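Lin1840 protein (Listeria innocua serovar 6a, PDB 4ZOC) probably hydrolyses terminal, non-reducing beta-D-glucosyl residues with release of beta-D-glucose, as a glycoside hydrolase family 3 beta-glucosidase linked to beta-1,2-glucan metabolism. Local coordinates at residues G130-T134 against Q185-C189; V115-E120 against A167-Y172; A57-S63 against L86-A90. The protein carries 2 engineered substitutions. All coordinates share one frame; numbering follows the deposited sequence.

Contact 1. Residues G130-T134 against Q185-C189; sequences GHHVT and QMAAC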
ATOM      1  N   GLY A 130       9.671 -40.139  -6.913  1.00 11.85           N
ATOM      2  CA  GLY A 130      11.078 -39.915  -6.704  1.00 13.20           C
ATOM      3  C   GLY A 130      11.537 -38.598  -6.083  1.00 14.68           C
ATOM      4  O   GLY A 130      12.704 -38.328  -6.055  1.00 16.32           O
ATOM      5  N   HIS A 131      10.605 -37.779  -5.635  1.00 12.74           N
ATOM      6  CA  HIS A 131      10.907 -36.483  -5.024  1.00  9.80           C
ATOM      7  C   HIS A 131      11.163 -36.570  -3.526  1.00  8.09           C
ATOM      8  O   HIS A 131      10.410 -37.176  -2.814  1.00 10.40           O
ATOM      9  CB  HIS A 131       9.737 -35.522  -5.265  1.00 10.31           C
ATOM     10  CG  HIS A 131       9.360 -35.365  -6.711  1.00  9.26           C
ATOM     11  ND1 HIS A 131      10.174 -34.755  -7.645  1.00  9.04           N
ATOM     12  CD2 HIS A 131       8.272 -35.796  -7.391  1.00  7.51           C
ATOM     13  CE1 HIS A 131       9.592 -34.785  -8.824  1.00  8.60           C
ATOM     14  NE2 HIS A 131       8.446 -35.427  -8.698  1.00  8.70           N
ATOM     15  N   HIS A 132      12.190 -35.847  -3.058  1.00  8.99           N
ATOM     16  CA  HIS A 132      12.628 -35.857  -1.652  1.00  8.30           C
ATOM     17  C   HIS A 132      12.140 -34.655  -0.873  1.00  8.43           C
ATOM     18  O   HIS A 132      11.992 -34.759   0.332  1.00  9.72           O
ATOM     19  CB  HIS A 132      14.125 -35.824  -1.517  1.00  7.28           C
ATOM     20  CG  HIS A 132      14.795 -36.912  -2.312  1.00 10.26           C
ATOM     21  ND1 HIS A 132      16.058 -36.781  -2.823  1.00  9.09           N
ATOM     22  CD2 HIS A 132      14.361 -38.141  -2.673  1.00  9.69           C
ATOM     23  CE1 HIS A 132      16.371 -37.873  -3.515  1.00 12.11           C
ATOM     24  NE2 HIS A 132      15.377 -38.729  -3.416  1.00  9.53           N
ATOM     25  N   VAL A 133      12.009 -33.511  -1.533  1.00  8.21           N
ATOM     26  CA  VAL A 133      11.609 -32.241  -0.910  1.00  7.47           C
ATOM     27  C   VAL A 133      10.517 -31.571  -1.704  1.00  8.26           C
ATOM     28  O   VAL A 133      10.562 -31.567  -2.925  1.00  9.74           O
ATOM     29  CB  VAL A 133      12.828 -31.206  -0.960  1.00  7.49           C
ATOM     30  CG1 VAL A 133      12.544 -29.874  -0.310  1.00  8.12           C
ATOM     31  CG2 VAL A 133      14.057 -31.781  -0.333  1.00  8.97           C
ATOM     32  N   THR A 134       9.568 -30.946  -1.010  1.00  8.83           N
ATOM     33  CA  THR A 134       8.665 -30.040  -1.688  1.00  7.47           C
ATOM     34  C   THR A 134       8.826 -28.611  -1.235  1.00  8.01           C
ATOM     35  O   THR A 134       9.005 -28.355  -0.035  1.00  7.62           O
ATOM     36  CB  THR A 134       7.188 -30.457  -1.503  1.00  7.58           C
ATOM     37  OG1 THR A 134       6.351 -29.516  -2.192  1.00  9.16           O
ATOM     38  CG2 THR A 134       6.713 -30.484   0.012  1.00  6.86           C
ATOM     39  N   GLN A 185       6.858 -40.126   3.445  1.00 11.22           N
ATOM     40  CA  GLN A 185       6.953 -38.702   3.848  1.00 11.51           C
ATOM     41  C   GLN A 185       8.150 -38.060   3.183  1.00 11.67           C
ATOM     42  O   GLN A 185       9.069 -38.740   2.697  1.00  8.94           O
ATOM     43  CB  GLN A 185       7.203 -38.620   5.341  1.00 14.08           C
ATOM     44  CG  GLN A 185       6.306 -39.413   6.235  1.00 19.15           C
ATOM     45  CD  GLN A 185       4.897 -39.041   6.184  1.00 20.67           C
ATOM     46  OE1 GLN A 185       4.069 -39.855   6.541  1.00 33.09           O
ATOM     47  NE2 GLN A 185       4.568 -37.833   5.724  1.00 24.87           N
ATOM     48  N   MET A 186       8.161 -36.723   3.144  1.00 11.60           N
ATOM     49  CA  MET A 186       9.215 -35.993   2.454  1.00  9.71           C
ATOM     50  C   MET A 186       9.546 -34.720   3.239  1.00 10.00           C
ATOM     51  O   MET A 186       8.789 -34.302   4.119  1.00 11.54           O
ATOM     52  CB  MET A 186       8.760 -35.636   1.047  1.00  9.54           C
ATOM     53  CG  MET A 186       7.671 -34.571   0.934  1.00 10.84           C
ATOM     54  SD  MET A 186       6.927 -34.471  -0.696  1.00 11.38           S
ATOM     55  CE  MET A 186       8.322 -34.283  -1.759  1.00 10.06           C
ATOM     56  N   ALA A 187      10.673 -34.100   2.920  1.00  9.49           N
ATOM     57  CA  ALA A 187      11.034 -32.824   3.528  1.00  7.62           C
ATOM     58  C   ALA A 187      10.175 -31.691   2.960  1.00  7.78           C
ATOM     59  O   ALA A 187       9.921 -31.596   1.750  1.00  7.61           O
ATOM     60  CB  ALA A 187      12.475 -32.523   3.342  1.00  7.67           C
ATOM     61  N   ALA A 188       9.799 -30.791   3.867  1.00  8.46           N
ATOM     62  CA  ALA A 188       9.117 -29.557   3.518  1.00  8.26           C
ATOM     63  C   ALA A 188      10.106 -28.411   3.478  1.00  9.29           C
ATOM     64  O   ALA A 188      11.091 -28.436   4.177  1.00 10.05           O
ATOM     65  CB  ALA A 188       8.002 -29.303   4.531  1.00  8.76           C
ATOM     66  N   CYS A 189       9.825 -27.398   2.656  1.00  9.02           N
ATOM     67  CA  CYS A 189      10.583 -26.206   2.535  1.00  9.21           C
ATOM     68  C   CYS A 189       9.611 -25.010   2.653  1.00  8.81           C
ATOM     69  O   CYS A 189       8.809 -24.752   1.777  1.00  9.32           O
ATOM     70  CB  CYS A 189      11.248 -26.119   1.172  1.00  9.65           C
ATOM     71  SG  CYS A 189      12.232 -24.675   0.876  1.00  9.59           S
TER
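M186 lays its side chain against the backbone of H131-T134 and can be traced atom by atom. Its CB sits 3.4 Å from H132 O, at the point where the two chains come alongside. CG then takes the position between the backbone N and the carbonyl carbon (chi1 70°), which carries the chain along the neighbouring segment. SD reaches T134 and crosses that side chain at about a right angle, 4.1 Å from its CG2. A bend at chi3 (-53°) turns the methyl back over the peptide that follows V133, with CE 3.5 Å from V133 C and also against H131 CB. A long, flexible thioether suits this place because it can follow a backbone and still pack against helix 112-128, where it meets A123, A126 and T127.

The segments are neighbouring parallel strands of the TIM-barrel domain, V133 paired with A187 and T134 with A188. A187 N donates to H132 O at 3.0 Å, and A187 O takes the N-H of T134 at 2.9 Å. Further along, C189 N makes a weak bond to T134 O. V133 and A187 share the face turned away from M186, where V133 CG2 lies 4.1 Å from A187 CB. The small alanine lets the branched valine sit close beside it, and L233 of the next strand touches both. On the other face, OG1 of T134 is bonded to V92 O, which lets a polar residue be buried here. G130 has positive phi and is the C-prime residue of the Schellman motif ending helix 112-128; beyond it H131 directs its ring away from M186, and its NE2 bonds to Y96 OH.

Contact 2. Residues V115-E120 against A167-Y172; sequences VRVMAE and AMVDGY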
ATOM      1  N   VAL A 115      -5.890 -29.958   5.899  1.00  8.71           N
ATOM      2  CA  VAL A 115      -4.582 -29.551   5.376  1.00  9.30           C
ATOM      3  C   VAL A 115      -3.502 -30.603   5.621  1.00  9.29           C
ATOM      4  O   VAL A 115      -2.708 -30.889   4.730  1.00  8.53           O
ATOM      5  CB  VAL A 115      -4.244 -28.176   5.956  1.00 10.01           C
ATOM      6  CG1 VAL A 115      -2.851 -27.804   5.619  1.00 13.21           C
ATOM      7  CG2 VAL A 115      -5.329 -27.198   5.443  1.00 10.79           C
ATOM      8  N   ARG A 116      -3.485 -31.221   6.788  1.00  8.42           N
ATOM      9  CA  ARG A 116      -2.536 -32.305   7.004  1.00  8.61           C
ATOM     10  C   ARG A 116      -2.727 -33.491   6.041  1.00  7.54           C
ATOM     11  O   ARG A 116      -1.776 -34.046   5.506  1.00  8.81           O
ATOM     12  CB  ARG A 116      -2.645 -32.774   8.451  1.00 10.48           C
ATOM     13  CG  ARG A 116      -1.535 -33.764   8.883  1.00 11.10           C
ATOM     14  CD  ARG A 116      -1.904 -34.536  10.178  1.00 13.35           C
ATOM     15  NE  ARG A 116      -2.977 -35.473   9.896  1.00 14.46           N
ATOM     16  CZ  ARG A 116      -2.856 -36.606   9.246  1.00 12.77           C
ATOM     17  NH1 ARG A 116      -1.637 -37.038   8.852  1.00 14.56           N
ATOM     18  NH2 ARG A 116      -3.926 -37.351   8.991  1.00 14.81           N
ATOM     19  N   VAL A 117      -3.975 -33.905   5.841  1.00  9.29           N
ATOM     20  CA  VAL A 117      -4.254 -34.986   4.910  1.00  9.39           C
ATOM     21  C   VAL A 117      -3.833 -34.641   3.482  1.00  9.21           C
ATOM     22  O   VAL A 117      -3.260 -35.462   2.784  1.00  9.65           O
ATOM     23  CB  VAL A 117      -5.747 -35.384   4.945  1.00  9.54           C
ATOM     24  CG1 VAL A 117      -6.114 -36.287   3.765  1.00  9.83           C
ATOM     25  CG2 VAL A 117      -6.073 -36.048   6.278  1.00  9.37           C
ATOM     26  N   MET A 118      -4.135 -33.409   3.065  1.00  9.47           N
ATOM     27  CA  MET A 118      -3.683 -32.953   1.778  1.00  8.30           C
ATOM     28  C   MET A 118      -2.169 -33.176   1.670  1.00  8.07           C
ATOM     29  O   MET A 118      -1.666 -33.743   0.669  1.00  7.82           O
ATOM     30  CB  MET A 118      -4.040 -31.503   1.520  1.00  8.02           C
ATOM     31  CG  MET A 118      -3.550 -30.938   0.173  1.00  7.71           C
ATOM     32  SD  MET A 118      -1.838 -30.473   0.016  1.00  9.55           S
ATOM     33  CE  MET A 118      -1.643 -29.134   1.135  1.00 10.31           C
ATOM     34  N   ALA A 119      -1.406 -32.675   2.651  1.00  7.40           N
ATOM     35  CA  ALA A 119       0.046 -32.792   2.552  1.00  7.70           C
ATOM     36  C   ALA A 119       0.534 -34.253   2.635  1.00  7.36           C
ATOM     37  O   ALA A 119       1.487 -34.647   1.955  1.00  6.48           O
ATOM     38  CB  ALA A 119       0.625 -31.952   3.628  1.00  8.78           C
ATOM     39  N   GLU A 120      -0.124 -35.076   3.478  1.00  7.38           N
ATOM     40  CA  GLU A 120       0.190 -36.509   3.482  1.00  9.43           C
ATOM     41  C   GLU A 120       0.004 -37.227   2.121  1.00  9.92           C
ATOM     42  O   GLU A 120       0.897 -37.974   1.693  1.00  9.65           O
ATOM     43  CB  GLU A 120      -0.581 -37.204   4.620  1.00 10.14           C
ATOM     44  CG  GLU A 120      -0.224 -38.687   4.762  1.00 12.14           C
ATOM     45  CD  GLU A 120      -0.890 -39.187   6.006  1.00 14.79           C
ATOM     46  OE1 GLU A 120      -2.003 -39.633   5.873  1.00 18.41           O
ATOM     47  OE2 GLU A 120      -0.355 -39.046   7.120  1.00 16.22           O
ATOM     48  N   ALA A 167       0.173 -27.703  10.191  1.00  9.80           N
ATOM     49  CA  ALA A 167      -0.481 -28.887   9.687  1.00  9.31           C
ATOM     50  C   ALA A 167       0.116 -29.420   8.386  1.00 10.28           C
ATOM     51  O   ALA A 167       0.259 -30.645   8.254  1.00 10.12           O
ATOM     52  CB  ALA A 167      -1.974 -28.640   9.575  1.00  8.38           C
ATOM     53  N   MET A 168       0.515 -28.525   7.458  1.00  8.55           N
ATOM     54  CA  MET A 168       1.124 -28.983   6.189  1.00 10.66           C
ATOM     55  C   MET A 168       2.474 -29.634   6.426  1.00 10.83           C
ATOM     56  O   MET A 168       2.761 -30.736   5.902  1.00  9.03           O
ATOM     57  CB  MET A 168       1.312 -27.841   5.233  1.00 10.62           C
ATOM     58  CG  MET A 168       0.124 -27.395   4.461  1.00 12.93           C
ATOM     59  SD  MET A 168       0.575 -26.553   2.880  1.00 17.67           S
ATOM     60  CE  MET A 168      -0.979 -25.683   2.828  1.00 19.42           C
ATOM     61  N   VAL A 169       3.284 -28.991   7.273  1.00 10.92           N
ATOM     62  CA  VAL A 169       4.621 -29.545   7.595  1.00 12.36           C
ATOM     63  C   VAL A 169       4.470 -30.957   8.200  1.00 12.84           C
ATOM     64  O   VAL A 169       5.165 -31.893   7.807  1.00 10.64           O
ATOM     65  CB  VAL A 169       5.385 -28.612   8.535  1.00 11.84           C
ATOM     66  CG1 VAL A 169       6.664 -29.309   9.065  1.00 12.90           C
ATOM     67  CG2 VAL A 169       5.746 -27.323   7.831  1.00 11.52           C
ATOM     68  N   ASP A 170       3.543 -31.102   9.154  1.00 12.06           N
ATOM     69  CA  ASP A 170       3.277 -32.387   9.791  1.00 12.57           C
ATOM     70  C   ASP A 170       2.821 -33.434   8.734  1.00 11.48           C
ATOM     71  O   ASP A 170       3.280 -34.565   8.712  1.00 10.31           O
ATOM     72  CB  ASP A 170       2.221 -32.183  10.848  1.00 15.79           C
ATOM     73  CG  ASP A 170       1.948 -33.435  11.652  1.00 25.61           C
ATOM     74  OD1 ASP A 170       2.866 -34.280  11.859  1.00 32.63           O
ATOM     75  OD2 ASP A 170       0.783 -33.570  12.108  1.00 31.24           O
ATOM     76  N   GLY A 171       1.924 -33.028   7.849  1.00 10.42           N
ATOM     77  CA  GLY A 171       1.447 -33.903   6.774  1.00  9.97           C
ATOM     78  C   GLY A 171       2.547 -34.372   5.837  1.00  9.41           C
ATOM     79  O   GLY A 171       2.646 -35.587   5.463  1.00  9.55           O
ATOM     80  N   TYR A 172       3.416 -33.450   5.445  1.00  9.07           N
ATOM     81  CA  TYR A 172       4.515 -33.817   4.484  1.00  9.33           C
ATOM     82  C   TYR A 172       5.556 -34.690   5.164  1.00 10.10           C
ATOM     83  O   TYR A 172       5.962 -35.686   4.610  1.00 12.30           O
ATOM     84  CB  TYR A 172       5.228 -32.585   3.918  1.00  8.36           C
ATOM     85  CG  TYR A 172       4.406 -31.676   2.994  1.00  8.08           C
ATOM     86  CD1 TYR A 172       3.762 -32.180   1.885  1.00  6.73           C
ATOM     87  CD2 TYR A 172       4.414 -30.279   3.149  1.00  8.03           C
ATOM     88  CE1 TYR A 172       3.086 -31.359   1.014  1.00  7.48           C
ATOM     89  CE2 TYR A 172       3.679 -29.471   2.276  1.00  8.20           C
ATOM     90  CZ  TYR A 172       3.034 -30.012   1.208  1.00  6.69           C
ATOM     91  OH  TYR A 172       2.329 -29.199   0.336  1.00  6.67           O
TER
HETATM   92  O   HOH W   1       1.229 -36.451   9.608  1.00 15.17           O
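This is close helix-helix packing in the helical layer that surrounds the barrel strands, where R116 of helix 112-128 meets G171 of helix 158-173. The axes of the two segments approach to 6.9 Å and cross at -35°. G171 makes that closeness possible: its CA lies 3.5 Å from R116 O, and any CB would run into R116 O and the methyl of A119. A119, likewise small, rests its CB over one face of the Y172 ring, 3.6 Å from the centroid and 14° off the normal, a CH-pi contact. Y172 CG stands anti to the carbonyl carbon (chi1 -67°), swinging the ring beneath A119, while its OH is bonded to S136. Beside this, M118 CE reaches M168 SD at 3.8 Å, two buried, flexible thioethers, and V115 CG1 presses on M168 CG at 3.2 Å, unusually tight.

At the outer edge R116 CD passes D170 OD2. Its NH1 is bonded to E120 OE2 at 2.9 Å, NH2 forms a salt bridge with E113, and a water links NH1 to D170 O. The guanidinium is thus tied mainly to its own helix, so apolar contact dominates the interface, charge contributing through water and, probably, longer-range attraction to D170.

Contact 3. Residues A57-S63 against L86-A90; sequences AGSVLGS and LVFMA
Strands 59-61 and 87-90 are the two strands of a beta-alpha-beta unit, joined through helix 66-79, and lie side by side in the parallel sheet of the TIM-barrel domain. S59 pairs with V87, V60 with F88 and L61 with M89. The backbone ladder begins with V87 N to G58 O, continues through V60 N to V87 O and M89 N to V60 O (2.9 Å), and ends with G62 N to M89 O (2.8 Å).

On the face toward helix 66-79, V60 and F88 run side by side and point the same way. V60 CB lies over the F88 ring, 4.0 Å from its centroid and 29° off the normal, as a CH-pi contact, while CG2 covers the rim. S63 CB approaches the same ring at its edge. The branched valine offers a broad apolar surface to the flat ring, and M69 of the helix adds to the packing. L86 CD1 packs on V60 CG2, and L86 also meets I72 and Y76.

The opposite face holds S59. With OG anti to the backbone N (chi1 176°), its hydroxyl reaches V87 O at 2.7 Å, from above the carbonyl plane, and it is also bonded to Q24 NE2. M89 CE lies 3.6 Å from S59 OG. Where the strand ends, G62 has positive phi, easy for glycine; a water then joins S63 N (3.0 Å) to M89 O.

V87 O therefore accepts both a backbone N-H and a hydroxyl, and M89 O a backbone N-H and a water: each carbonyl has two donors, while V60 and F88 pack apolar surface on the side of helix 66-79.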
ATOM      1  N   ALA A  57      27.119 -31.355  -8.931  1.00 11.01           N
ATOM      2  CA  ALA A  57      25.975 -30.556  -8.456  1.00 12.61           C
ATOM      3  C   ALA A  57      25.260 -31.163  -7.301  1.00 10.49           C
ATOM      4  O   ALA A  57      25.193 -32.380  -7.144  1.00 13.02           O
ATOM      5  CB  ALA A  57      25.014 -30.322  -9.622  1.00 12.34           C
ATOM      6  N   GLY A  58      24.716 -30.309  -6.408  1.00 11.36           N
ATOM      7  CA  GLY A  58      24.133 -30.822  -5.164  1.00  8.44           C
ATOM      8  C   GLY A  58      22.739 -31.336  -5.338  1.00  8.41           C
ATOM      9  O   GLY A  58      22.298 -32.278  -4.641  1.00  7.97           O
ATOM     10  N   SER A  59      22.012 -30.754  -6.279  1.00  8.32           N
ATOM     11  CA  SER A  59      20.581 -31.067  -6.311  1.00  8.72           C
ATOM     12  C   SER A  59      19.960 -30.906  -7.695  1.00  7.93           C
ATOM     13  O   SER A  59      20.411 -30.121  -8.477  1.00  9.67           O
ATOM     14  CB  SER A  59      19.896 -30.117  -5.234  1.00  8.82           C
ATOM     15  OG  SER A  59      18.475 -30.268  -5.233  1.00  9.72           O
ATOM     16  N   VAL A  60      18.865 -31.640  -7.928  1.00  8.51           N
ATOM     17  CA  VAL A  60      17.967 -31.513  -9.012  1.00  8.92           C
ATOM     18  C   VAL A  60      16.676 -30.871  -8.586  1.00 11.38           C
ATOM     19  O   VAL A  60      16.151 -31.225  -7.544  1.00 10.35           O
ATOM     20  CB  VAL A  60      17.606 -32.928  -9.507  1.00  8.88           C
ATOM     21  CG1 VAL A  60      16.630 -32.861 -10.665  1.00 11.89           C
ATOM     22  CG2 VAL A  60      18.871 -33.615  -9.972  1.00 11.99           C
ATOM     23  N   LEU A  61      16.136 -29.933  -9.385  1.00 11.36           N
ATOM     24  CA  LEU A  61      14.716 -29.593  -9.137  1.00 12.47           C
ATOM     25  C   LEU A  61      13.842 -29.837 -10.341  1.00  9.55           C
ATOM     26  O   LEU A  61      14.254 -29.637 -11.505  1.00  9.26           O
ATOM     27  CB  LEU A  61      14.505 -28.189  -8.615  1.00 18.68           C
ATOM     28  CG  LEU A  61      14.347 -27.116  -9.693  1.00 17.59           C
ATOM     29  CD1 LEU A  61      13.902 -25.838  -9.028  1.00 21.52           C
ATOM     30  CD2 LEU A  61      15.723 -26.989 -10.268  1.00 21.56           C
ATOM     31  N   GLY A  62      12.655 -30.361 -10.058  1.00  9.06           N
ATOM     32  CA  GLY A  62      11.698 -30.602 -11.061  1.00 10.87           C
ATOM     33  C   GLY A  62      11.964 -31.821 -11.974  1.00  9.56           C
ATOM     34  O   GLY A  62      11.657 -31.774 -13.160  1.00  9.68           O
ATOM     35  N   SER A  63      12.497 -32.884 -11.392  1.00  9.24           N
ATOM     36  CA  SER A  63      12.450 -34.208 -12.057  1.00 10.87           C
ATOM     37  C   SER A  63      11.026 -34.483 -12.628  1.00 13.10           C
ATOM     38  O   SER A  63      10.041 -34.062 -12.053  1.00 12.83           O
ATOM     39  CB  SER A  63      12.870 -35.324 -11.119  1.00 11.34           C
ATOM     40  OG  SER A  63      12.692 -36.589 -11.719  1.00 13.13           O
ATOM     41  N   LEU A  86      22.530 -37.117  -5.276  1.00 10.77           N
ATOM     42  CA  LEU A  86      21.703 -35.925  -5.504  1.00 11.28           C
ATOM     43  C   LEU A  86      20.498 -35.885  -4.618  1.00 10.92           C
ATOM     44  O   LEU A  86      19.904 -36.918  -4.283  1.00  9.92           O
ATOM     45  CB  LEU A  86      21.211 -35.899  -6.949  1.00 10.49           C
ATOM     46  CG  LEU A  86      22.278 -35.593  -7.999  1.00 11.96           C
ATOM     47  CD1 LEU A  86      21.833 -36.048  -9.324  1.00 11.93           C
ATOM     48  CD2 LEU A  86      22.580 -34.108  -8.023  1.00 12.19           C
ATOM     49  N   VAL A  87      20.088 -34.663  -4.247  1.00 13.65           N
ATOM     50  CA  VAL A  87      18.770 -34.504  -3.598  1.00 10.91           C
ATOM     51  C   VAL A  87      17.812 -33.868  -4.616  1.00  9.20           C
ATOM     52  O   VAL A  87      18.230 -32.989  -5.370  1.00  9.19           O
ATOM     53  CB  VAL A  87      18.832 -33.683  -2.229  1.00 10.50           C
ATOM     54  CG1 VAL A  87      19.509 -32.316  -2.419  1.00  9.74           C
ATOM     55  CG2 VAL A  87      17.445 -33.651  -1.623  1.00 10.46           C
ATOM     56  N   PHE A  88      16.581 -34.399  -4.691  1.00  8.21           N
ATOM     57  CA  PHE A  88      15.556 -34.050  -5.697  1.00  8.13           C
ATOM     58  C   PHE A  88      14.440 -33.286  -5.019  1.00  7.77           C
ATOM     59  O   PHE A  88      13.808 -33.775  -4.056  1.00  8.95           O
ATOM     60  CB  PHE A  88      14.977 -35.338  -6.308  1.00  8.43           C
ATOM     61  CG  PHE A  88      15.910 -36.020  -7.296  1.00  9.77           C
ATOM     62  CD1 PHE A  88      17.013 -36.774  -6.845  1.00 10.21           C
ATOM     63  CD2 PHE A  88      15.719 -35.847  -8.664  1.00 12.01           C
ATOM     64  CE1 PHE A  88      17.862 -37.343  -7.768  1.00  9.43           C
ATOM     65  CE2 PHE A  88      16.547 -36.446  -9.604  1.00 11.96           C
ATOM     66  CZ  PHE A  88      17.646 -37.178  -9.151  1.00 10.23           C
ATOM     67  N   MET A  89      14.185 -32.101  -5.535  1.00  8.50           N
ATOM     68  CA  MET A  89      13.177 -31.219  -5.000  1.00  8.32           C
ATOM     69  C   MET A  89      12.143 -30.845  -6.061  1.00  9.04           C
ATOM     70  O   MET A  89      12.432 -30.854  -7.290  1.00  8.71           O
ATOM     71  CB  MET A  89      13.859 -29.948  -4.525  1.00  9.26           C
ATOM     72  CG  MET A  89      15.087 -30.162  -3.677  1.00  8.17           C
ATOM     73  SD  MET A  89      15.495 -28.759  -2.635  1.00  8.55           S
ATOM     74  CE  MET A  89      17.091 -29.296  -2.070  1.00  7.86           C
ATOM     75  N   ALA A  90      10.924 -30.529  -5.602  1.00  8.87           N
ATOM     76  CA  ALA A  90       9.872 -30.228  -6.588  1.00  9.63           C
ATOM     77  C   ALA A  90       8.815 -29.330  -5.984  1.00  8.48           C
ATOM     78  O   ALA A  90       8.703 -29.222  -4.759  1.00  7.49           O
ATOM     79  CB  ALA A  90       9.237 -31.524  -7.056  1.00  9.11           C
TER
HETATM   80  O   HOH W   2      12.703 -33.354  -8.480  1.00  9.85           O

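In the fold
Contacts 1 and 3 belong to one sheet, with centres about 10 Å apart: strand 133-134 lies beside strand 87-90, H132 N bonding to F88 O and V133 O to A90 N. Contact 2 belongs to the helical layer outside contact 1, centres about 12 Å apart. Y172 O takes the N-H of M186 and the amide of Q185, while the Y172 ring packs on T134 and A188. Contacts 2 and 3 do not touch; their centres are about 22 Å apart and their nearest atoms about 8 Å. The side chain of L61 in contact 3 is about 7 Å from a bound beta-D-glucopyranose and that of C189 in contact 1 about 13 Å, so neither touches the sugar.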